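Local coordinates for protein monoacylglycerol lipase (Palaeococcus ferrophilus, PDB 6QE2) that hydrolyses monoacylglycerols to free fatty acid and glycerol, as an archaeal lipase of the alpha/beta-hydrolase clan, at residues His20-His25 with Asp167-Lys172; Phe46-His51 with His86-Leu91. All blocks are in the same frame, centred on the assembly; numbering follows the deposited sequence.

Contact 1: His20-His25 with Asp167-Lys172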
loop_
_atom_site.group_PDB
_atom_site.type_symbol
_atom_site.label_atom_id
_atom_site.label_comp_id
_atom_site.label_asym_id
_atom_site.label_seq_id
_atom_site.Cartn_x
_atom_site.Cartn_y
_atom_site.Cartn_z
ATOM N N HIS A 20 -3.220 -2.326 -3.255
ATOM C CA HIS A 20 -4.116 -1.818 -2.205
ATOM C C HIS A 20 -3.680 -2.343 -0.829
ATOM O O HIS A 20 -2.728 -3.102 -0.695
ATOM C CB HIS A 20 -5.598 -2.168 -2.511
ATOM C CG HIS A 20 -5.958 -3.632 -2.410
ATOM N ND1 HIS A 20 -6.033 -4.290 -1.186
ATOM C CD2 HIS A 20 -6.287 -4.547 -3.349
ATOM C CE1 HIS A 20 -6.379 -5.546 -1.386
ATOM N NE2 HIS A 20 -6.548 -5.730 -2.689
ATOM N N GLY A 21 -4.405 -1.871 0.189
ATOM C CA GLY A 21 -4.068 -2.135 1.575
ATOM C C GLY A 21 -4.995 -3.176 2.206
ATOM O O GLY A 21 -5.838 -3.791 1.553
ATOM N N LEU A 22 -4.874 -3.308 3.533
ATOM C CA LEU A 22 -5.545 -4.399 4.226
ATOM C C LEU A 22 -7.033 -4.139 4.246
ATOM O O LEU A 22 -7.457 -3.061 4.646
ATOM C CB LEU A 22 -5.038 -4.438 5.698
ATOM C CG LEU A 22 -5.764 -5.438 6.613
ATOM C CD1 LEU A 22 -5.473 -6.861 6.217
ATOM C CD2 LEU A 22 -5.262 -5.225 8.020
ATOM N N GLY A 23 -7.832 -5.141 3.928
ATOM C CA GLY A 23 -9.276 -5.030 4.059
ATOM C C GLY A 23 -9.973 -4.300 2.927
ATOM O O GLY A 23 -11.208 -4.269 2.911
ATOM N N GLU A 24 -9.240 -3.612 2.046
ATOM C CA GLU A 24 -9.882 -2.897 0.937
ATOM C C GLU A 24 -9.616 -3.633 -0.368
ATOM O O GLU A 24 -9.493 -4.883 -0.379
ATOM C CB GLU A 24 -9.390 -1.451 0.933
ATOM C CG GLU A 24 -7.877 -1.359 0.627
ATOM C CD GLU A 24 -7.444 0.024 0.142
ATOM O OE1 GLU A 24 -8.294 0.932 0.021
ATOM O OE2 GLU A 24 -6.228 0.204 -0.033
ATOM N N HIS A 25 -9.629 -2.896 -1.483
ATOM C CA HIS A 25 -9.566 -3.558 -2.782
ATOM C C HIS A 25 -9.288 -2.479 -3.807
ATOM O O HIS A 25 -9.365 -1.290 -3.519
ATOM C CB HIS A 25 -10.873 -4.318 -3.151
ATOM C CG HIS A 25 -12.071 -3.435 -3.160
ATOM N ND1 HIS A 25 -12.569 -2.868 -4.324
ATOM C CD2 HIS A 25 -12.828 -2.959 -2.146
ATOM C CE1 HIS A 25 -13.611 -2.110 -4.011
ATOM N NE2 HIS A 25 -13.780 -2.148 -2.694
ATOM N N ASP A 167 -13.016 -6.555 7.704
ATOM C CA ASP A 167 -12.150 -6.238 8.833
ATOM C C ASP A 167 -11.351 -7.446 9.308
ATOM O O ASP A 167 -10.910 -7.483 10.462
ATOM C CB ASP A 167 -12.976 -5.654 9.983
ATOM C CG ASP A 167 -13.824 -6.697 10.698
ATOM O OD1 ASP A 167 -14.166 -7.734 10.090
ATOM O OD2 ASP A 167 -14.152 -6.473 11.880
ATOM N N ARG A 168 -11.145 -8.423 8.439
ATOM C CA ARG A 168 -10.465 -9.656 8.804
ATOM C C ARG A 168 -8.973 -9.556 8.540
ATOM O O ARG A 168 -8.536 -8.938 7.565
ATOM C CB ARG A 168 -11.034 -10.841 8.024
ATOM C CG ARG A 168 -12.535 -11.014 8.145
ATOM C CD ARG A 168 -12.876 -11.709 9.448
ATOM N NE ARG A 168 -13.103 -10.746 10.514
ATOM C CZ ARG A 168 -13.053 -11.037 11.807
ATOM N NH1 ARG A 168 -12.761 -12.269 12.205
ATOM N NH2 ARG A 168 -13.286 -10.092 12.699
ATOM N N ILE A 169 -8.195 -10.183 9.415
ATOM C CA ILE A 169 -6.768 -10.379 9.202
ATOM C C ILE A 169 -6.410 -11.732 9.798
ATOM O O ILE A 169 -6.832 -12.054 10.915
ATOM C CB ILE A 169 -5.918 -9.246 9.820
ATOM C CG1 ILE A 169 -4.427 -9.464 9.534
ATOM C CG2 ILE A 169 -6.164 -9.114 11.331
ATOM C CD1 ILE A 169 -3.544 -8.279 9.937
ATOM N N SER A 170 -5.668 -12.534 9.050
ATOM C CA SER A 170 -5.306 -13.847 9.552
ATOM C C SER A 170 -4.040 -13.758 10.395
ATOM O O SER A 170 -3.325 -12.752 10.396
ATOM C CB SER A 170 -5.115 -14.834 8.402
ATOM O OG SER A 170 -3.905 -14.584 7.712
ATOM N N GLY A 171 -3.780 -14.823 11.154
ATOM C CA GLY A 171 -2.545 -14.871 11.918
ATOM C C GLY A 171 -1.325 -14.761 11.025
ATOM O O GLY A 171 -0.359 -14.068 11.357
ATOM N N LYS A 172 -1.369 -15.420 9.863
ATOM C CA LYS A 172 -0.266 -15.346 8.909
ATOM C C LYS A 172 -0.053 -13.915 8.432
ATOM O O LYS A 172 1.082 -13.422 8.390
ATOM C CB LYS A 172 -0.542 -16.273 7.722
ATOM C CG LYS A 172 0.561 -16.283 6.676
ATOM C CD LYS A 172 0.161 -17.095 5.450
ATOM C CE LYS A 172 1.369 -17.375 4.573
ATOM N NZ LYS A 172 0.994 -17.983 3.266
#
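L22 and I169 meet through their terminal methyls, L22 CD2 lying 4.0 Å from I169 CD1, the two side chains crossing at about a right angle. I169 reaches this spot because its CG1 branch stands anti to the backbone N (chi1 -178°) and the chain runs on extended to CD1. The other branch of L22 goes to backbone: CD1 sits 3.9 Å from R168 O. No hydrogen bond spans the two segments, so van der Waals contact carries the pairing. The polar bonds are local to each side. H20 ND1 donates to G21 O at 2.8 Å, with the acceptor nearly in the imidazole plane, and G21 N donates to E24 OE2 at 2.8 Å on the anti lone pair of that oxygen; E24 is itself gripped by R28 and Y29. These bonds brace a type II turn from G21 to E24, with G23 at positive phi. Within 167-172, on the side turned from the loop, R168 NE bridges to D167 OD1 at 3.2 Å, approaching from above the carboxylate plane. A lauryl dimethylamine-N-oxide molecule touches both L22 and I169, consistent with their lining a lipase acyl pocket between the loop after strand 15-19 and strand 168-170, probably part of the cap.

Contact 2: Phe46-His51 with His86-Leu91; sequences FDWPGH and HSLGGL. With LDA (lauryl dimethylamine-N-oxide), chain D.
L88 lays its isobutyl end over the six-membered ring of W48, with CD2 4.1 Å from the ring centroid and 24° off the normal, a CH-pi contact on one face. L88 CG comes closer to the rim, 3.7 Å from W48 CH2; the leucine reaches the indole with CG anti to its own backbone N (chi1 172°). Beside it, G89 CA approaches W48 CZ2 obliquely at 4.4 Å. A side chain on G89 would be crowded by H86 O, which already accepts the bond from G89 N in this tight turn. Replacing L88 with an alanine would probably uncover that face of W48 and leave a gap between the indole and the start of helix 88-99. On the tryptophan side, the type II turn from W48 to H51 is fastened by H51 ND1 donating to P49 O at 3.0 Å, almost straight at 170°. S87 precedes the helix; its OG is hydrogen-bonded to H233 NE2 and lies 3.2 Å from O1 of the lauryl dimethylamine-N-oxide. The strand-turn-helix geometry and the GHSLG sequence fit the nucleophile elbow of an alpha/beta hydrolase, with S87 the probable nucleophile of a Ser-His-Asp triad.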
loop_
_atom_site.group_PDB
_atom_site.type_symbol
_atom_site.label_atom_id
_atom_site.label_comp_id
_atom_site.label_asym_id
_atom_site.label_seq_id
_atom_site.Cartn_x
_atom_site.Cartn_y
_atom_site.Cartn_z
ATOM N N PHE A 46 -4.941 -5.246 -9.183
ATOM C CA PHE A 46 -5.329 -6.580 -8.758
ATOM C C PHE A 46 -5.874 -6.469 -7.345
ATOM O O PHE A 46 -5.577 -5.519 -6.621
ATOM C CB PHE A 46 -4.158 -7.578 -8.802
ATOM C CG PHE A 46 -3.088 -7.314 -7.762
ATOM C CD1 PHE A 46 -2.064 -6.410 -8.005
ATOM C CD2 PHE A 46 -3.122 -7.960 -6.534
ATOM C CE1 PHE A 46 -1.088 -6.164 -7.046
ATOM C CE2 PHE A 46 -2.154 -7.712 -5.566
ATOM C CZ PHE A 46 -1.137 -6.810 -5.826
ATOM N N ASP A 47 -6.679 -7.449 -6.960
ATOM C CA ASP A 47 -7.125 -7.575 -5.581
ATOM C C ASP A 47 -6.330 -8.689 -4.920
ATOM O O ASP A 47 -6.182 -9.775 -5.489
ATOM C CB ASP A 47 -8.631 -7.845 -5.511
ATOM C CG ASP A 47 -9.462 -6.612 -5.851
ATOM O OD1 ASP A 47 -8.870 -5.530 -6.050
ATOM O OD2 ASP A 47 -10.706 -6.715 -5.913
ATOM N N TRP A 48 -5.764 -8.394 -3.747
ATOM C CA TRP A 48 -5.007 -9.385 -2.995
ATOM C C TRP A 48 -5.833 -10.641 -2.756
ATOM O O TRP A 48 -7.067 -10.572 -2.698
ATOM C CB TRP A 48 -4.602 -8.848 -1.627
ATOM C CG TRP A 48 -3.538 -7.798 -1.548
ATOM C CD1 TRP A 48 -3.493 -6.601 -2.212
ATOM C CD2 TRP A 48 -2.412 -7.805 -0.663
ATOM N NE1 TRP A 48 -2.388 -5.884 -1.817
ATOM C CE2 TRP A 48 -1.710 -6.599 -0.863
ATOM C CE3 TRP A 48 -1.925 -8.721 0.278
ATOM C CZ2 TRP A 48 -0.542 -6.288 -0.164
ATOM C CZ3 TRP A 48 -0.768 -8.408 0.976
ATOM C CH2 TRP A 48 -0.086 -7.203 0.748
ATOM N N PRO A 49 -5.188 -11.789 -2.569
ATOM C CA PRO A 49 -5.906 -12.962 -2.060
ATOM C C PRO A 49 -6.661 -12.598 -0.790
ATOM O O PRO A 49 -6.169 -11.833 0.045
ATOM C CB PRO A 49 -4.786 -13.970 -1.784
ATOM C CG PRO A 49 -3.655 -13.545 -2.676
ATOM C CD PRO A 49 -3.754 -12.049 -2.778
ATOM N N GLY A 50 -7.881 -13.116 -0.664
ATOM C CA GLY A 50 -8.672 -12.809 0.514
ATOM C C GLY A 50 -9.183 -11.392 0.572
ATOM O O GLY A 50 -9.537 -10.909 1.653
ATOM N N HIS A 51 -9.222 -10.700 -0.566
ATOM C CA HIS A 51 -9.637 -9.309 -0.627
ATOM C C HIS A 51 -10.445 -9.076 -1.890
ATOM O O HIS A 51 -10.229 -9.738 -2.907
ATOM C CB HIS A 51 -8.440 -8.352 -0.633
ATOM C CG HIS A 51 -7.754 -8.232 0.690
ATOM N ND1 HIS A 51 -6.877 -9.183 1.164
ATOM C CD2 HIS A 51 -7.815 -7.268 1.636
ATOM C CE1 HIS A 51 -6.431 -8.812 2.350
ATOM N NE2 HIS A 51 -6.982 -7.652 2.659
ATOM N N HIS A 86 -0.653 1.581 -1.089
ATOM C CA HIS A 86 -1.210 2.321 0.038
ATOM C C HIS A 86 -1.275 1.440 1.279
ATOM O O HIS A 86 -1.799 0.322 1.225
ATOM C CB HIS A 86 -2.603 2.859 -0.290
ATOM C CG HIS A 86 -3.334 3.380 0.907
ATOM N ND1 HIS A 86 -2.994 4.563 1.530
ATOM C CD2 HIS A 86 -4.371 2.868 1.610
ATOM C CE1 HIS A 86 -3.797 4.761 2.559
ATOM N NE2 HIS A 86 -4.638 3.746 2.634
ATOM N N SER A 87 -0.742 1.958 2.388
ATOM C CA SER A 87 -0.824 1.325 3.724
ATOM C C SER A 87 -0.112 -0.024 3.723
ATOM O O SER A 87 1.125 -0.055 3.547
ATOM C CB SER A 87 -2.312 1.300 4.094
ATOM O OG SER A 87 -2.409 1.101 5.522
ATOM N N LEU A 88 -0.812 -1.148 3.994
ATOM C CA LEU A 88 -0.210 -2.464 3.763
ATOM C C LEU A 88 0.394 -2.532 2.355
ATOM O O LEU A 88 1.484 -3.097 2.152
ATOM C CB LEU A 88 -1.262 -3.542 3.967
ATOM C CG LEU A 88 -0.815 -4.943 3.558
ATOM C CD1 LEU A 88 0.379 -5.398 4.377
ATOM C CD2 LEU A 88 -1.960 -5.938 3.777
ATOM N N GLY A 89 -0.269 -1.915 1.381
ATOM C CA GLY A 89 0.278 -1.974 0.025
ATOM C C GLY A 89 1.502 -1.086 -0.120
ATOM O O GLY A 89 2.438 -1.420 -0.853
ATOM N N GLY A 90 1.580 -0.012 0.691
ATOM C CA GLY A 90 2.767 0.824 0.679
ATOM C C GLY A 90 3.965 0.119 1.280
ATOM O O GLY A 90 5.076 0.202 0.749
ATOM N N LEU A 91 3.757 -0.592 2.392
ATOM C CA LEU A 91 4.811 -1.444 2.926
ATOM C C LEU A 91 5.249 -2.476 1.899
ATOM O O LEU A 91 6.449 -2.717 1.718
ATOM C CB LEU A 91 4.321 -2.130 4.203
ATOM C CG LEU A 91 5.219 -3.234 4.762
ATOM C CD1 LEU A 91 6.587 -2.702 5.138
ATOM C CD2 LEU A 91 4.550 -3.898 5.958
HETATM N N1 LDA D . -2.183 -1.508 8.240
HETATM O O1 LDA D . -1.684 -1.572 7.110
HETATM C CM1 LDA D . -3.635 -1.534 8.120
HETATM C CM2 LDA D . -1.744 -0.281 8.892
HETATM C C1 LDA D . -1.758 -2.645 9.028
HETATM C C2 LDA D . -2.695 -2.748 10.213
HETATM C C3 LDA D . -2.522 -4.094 10.884
HETATM C C4 LDA D . -3.336 -4.155 12.164
HETATM C C5 LDA D . -2.955 -5.374 12.979
HETATM C C6 LDA D . -4.016 -5.680 14.019
HETATM C C7 LDA D . -3.519 -6.765 14.955
HETATM C C8 LDA D . -4.298 -8.045 14.738
HETATM C C9 LDA D . -3.361 -9.225 14.579
HETATM C C10 LDA D . -3.473 -10.164 15.771
HETATM C C11 LDA D . -2.835 -11.511 15.473
HETATM C C12 LDA D . -2.898 -11.819 13.998
#

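Contacts 1 and 2 have centres about 7 Å apart and between them draw on the C-terminal ends of the parallel strands 15-19 (contact 1), 42-46 and 82-86 (contact 2), adjacent in the sheet in the order 42-46, 15-19, 82-86. Along the chain the order is 20-25, 46-51, 86-91, 167-172, so both segments of contact 2 fall between those of contact 1. They also touch: H20 NE2 lies 3.0 Å from W48 N, a probable hydrogen bond. Contact 2 packs the start of helix 88-99, just past the probable nucleophile, against the indole of the 46-51 loop, and contact 1 joins the same region to strand 168-170. The detergent reaches both, which suggests one continuous substrate-binding pocket.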